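Long-range contact in transcriptional regulator, TetR family (PDB 3EUP), which probably acts as a TetR-family transcriptional regulator, binding DNA through a helix-turn-helix domain and responding to a ligand yet unknown: residues Cys108-Thr113 against Leu168-Ile173. Residues are numbered along the deposited sequence; the frame is centred on the assembly and turned at random.
Sequences CPLLNT and LVEGAI
E170 OE1 points into the first turn of helix 109-117, where three residues close around it. L110 CD2 lies 3.6 Å from this oxygen, and L111 CB 3.7 Å from it. C108 SG is modelled 2.9 Å from E170 OE1, a spacing too short to trust. This buried oxygen has no clearly settled polar partner. The amino end of the helix would probably ease a negative charge here. The E170 chain reaches across by a bend at chi2 (-57°), and it lies crosswise to the L110 side chain. C108 is the N-cap of helix 109-117. Its sulfur accepts from L111 N at 3.6 Å, nearly straight at 172°, though the position of the sulfur is less sure.

Both helices belong to the all-helical C-terminal domain of the TetR family, which in relatives carries the ligand pocket and the dimer interface. Their local axes pass 10.6 Å apart, at a crossing angle of -73°. Beside the carboxylate the contact is apolar. L111 CD2 packs on I173 CG2 at 3.7 Å, and the two side chains run antiparallel alongside one another. I173 CD1 reaches C108 CB at 4.1 Å. An alanine in place of E170 has no carboxylate, and would probably leave a gap beside C108, L110 and L111. W135 touches both L110 and E170, while F103 packs on C108 and I173. I115 and L174 of the second subunit pack on L111 and E170, respectively.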
loop_
_atom_site.group_PDB
_atom_site.type_symbol
_atom_site.label_atom_id
_atom_site.label_comp_id
_atom_site.label_asym_id
_atom_site.label_seq_id
_atom_site.Cartn_x
_atom_site.Cartn_y
_atom_site.Cartn_z
ATOM N N CYS A 108 2.038 -0.889 8.582
ATOM C CA CYS A 108 2.873 -1.912 7.998
ATOM C C CYS A 108 4.106 -1.281 7.387
ATOM O O CYS A 108 3.985 -0.458 6.476
ATOM C CB CYS A 108 2.144 -2.698 6.913
ATOM S SG CYS A 108 3.140 -4.008 6.187
ATOM N N PRO A 109 5.302 -1.661 7.888
ATOM C CA PRO A 109 6.518 -1.107 7.296
ATOM C C PRO A 109 6.762 -1.546 5.844
ATOM O O PRO A 109 7.476 -0.862 5.091
ATOM C CB PRO A 109 7.623 -1.597 8.215
ATOM C CG PRO A 109 7.058 -2.788 8.937
ATOM C CD PRO A 109 5.577 -2.536 9.043
ATOM N N LEU A 110 6.188 -2.682 5.445
ATOM C CA LEU A 110 6.441 -3.196 4.119
ATOM C C LEU A 110 5.685 -2.319 3.127
ATOM O O LEU A 110 6.245 -1.836 2.127
ATOM C CB LEU A 110 6.035 -4.668 4.072
ATOM C CG LEU A 110 5.995 -5.432 2.781
ATOM C CD1 LEU A 110 5.738 -6.923 3.106
ATOM C CD2 LEU A 110 4.919 -4.839 1.894
ATOM N N LEU A 111 4.420 -2.060 3.459
ATOM C CA LEU A 111 3.628 -1.131 2.700
ATOM C C LEU A 111 4.266 0.246 2.732
ATOM O O LEU A 111 4.461 0.835 1.717
ATOM C CB LEU A 111 2.241 -1.145 3.332
ATOM C CG LEU A 111 1.054 -0.504 2.731
ATOM C CD1 LEU A 111 0.778 -0.979 1.284
ATOM C CD2 LEU A 111 -0.153 -0.821 3.683
ATOM N N ASN A 112 4.657 0.745 3.902
ATOM C CA ASN A 112 5.127 2.096 4.028
ATOM C C ASN A 112 6.457 2.301 3.359
ATOM O O ASN A 112 6.717 3.375 2.738
ATOM C CB ASN A 112 5.248 2.519 5.500
ATOM C CG ASN A 112 3.932 2.426 6.246
ATOM O OD1 ASN A 112 2.856 2.228 5.643
ATOM N ND2 ASN A 112 4.014 2.480 7.579
ATOM N N THR A 113 7.319 1.301 3.466
ATOM C CA THR A 113 8.658 1.410 2.859
ATOM C C THR A 113 8.616 1.297 1.323
ATOM O O THR A 113 9.314 2.045 0.582
ATOM C CB THR A 113 9.661 0.419 3.515
ATOM O OG1 THR A 113 9.849 0.808 4.873
ATOM C CG2 THR A 113 11.015 0.382 2.805
ATOM N N LEU A 168 -4.231 -9.415 -0.197
ATOM C CA LEU A 168 -5.412 -9.161 0.578
ATOM C C LEU A 168 -5.117 -8.517 1.933
ATOM O O LEU A 168 -5.865 -7.637 2.360
ATOM C CB LEU A 168 -6.221 -10.432 0.762
ATOM C CG LEU A 168 -7.055 -10.905 -0.431
ATOM C CD1 LEU A 168 -7.620 -12.334 -0.120
ATOM C CD2 LEU A 168 -8.146 -9.892 -0.742
ATOM N N VAL A 169 -4.045 -8.942 2.605
ATOM C CA VAL A 169 -3.695 -8.390 3.881
ATOM C C VAL A 169 -3.231 -6.926 3.728
ATOM O O VAL A 169 -3.739 -6.040 4.398
ATOM C CB VAL A 169 -2.640 -9.248 4.601
ATOM C CG1 VAL A 169 -2.105 -8.529 5.860
ATOM C CG2 VAL A 169 -3.262 -10.620 4.974
ATOM N N GLU A 170 -2.317 -6.683 2.789
ATOM C CA GLU A 170 -1.792 -5.363 2.578
ATOM C C GLU A 170 -2.863 -4.402 2.051
ATOM O O GLU A 170 -2.876 -3.260 2.437
ATOM C CB GLU A 170 -0.570 -5.424 1.672
ATOM C CG GLU A 170 0.553 -6.278 2.267
ATOM C CD GLU A 170 1.003 -5.791 3.637
ATOM O OE1 GLU A 170 1.776 -4.789 3.708
ATOM O OE2 GLU A 170 0.614 -6.440 4.637
ATOM N N GLY A 171 -3.758 -4.901 1.198
ATOM C CA GLY A 171 -4.890 -4.146 0.684
ATOM C C GLY A 171 -5.899 -3.806 1.767
ATOM O O GLY A 171 -6.440 -2.695 1.763
ATOM N N ALA A 172 -6.121 -4.736 2.707
ATOM C CA ALA A 172 -6.986 -4.495 3.860
ATOM C C ALA A 172 -6.415 -3.358 4.683
ATOM O O ALA A 172 -7.136 -2.442 5.014
ATOM C CB ALA A 172 -7.192 -5.814 4.735
ATOM N N ILE A 173 -5.107 -3.391 4.962
ATOM C CA ILE A 173 -4.444 -2.345 5.746
ATOM C C ILE A 173 -4.598 -0.979 5.067
ATOM O O ILE A 173 -4.970 0.025 5.716
ATOM C CB ILE A 173 -2.977 -2.694 6.079
ATOM C CG1 ILE A 173 -2.909 -3.975 6.984
ATOM C CG2 ILE A 173 -2.214 -1.436 6.645
ATOM C CD1 ILE A 173 -1.484 -4.487 7.291
#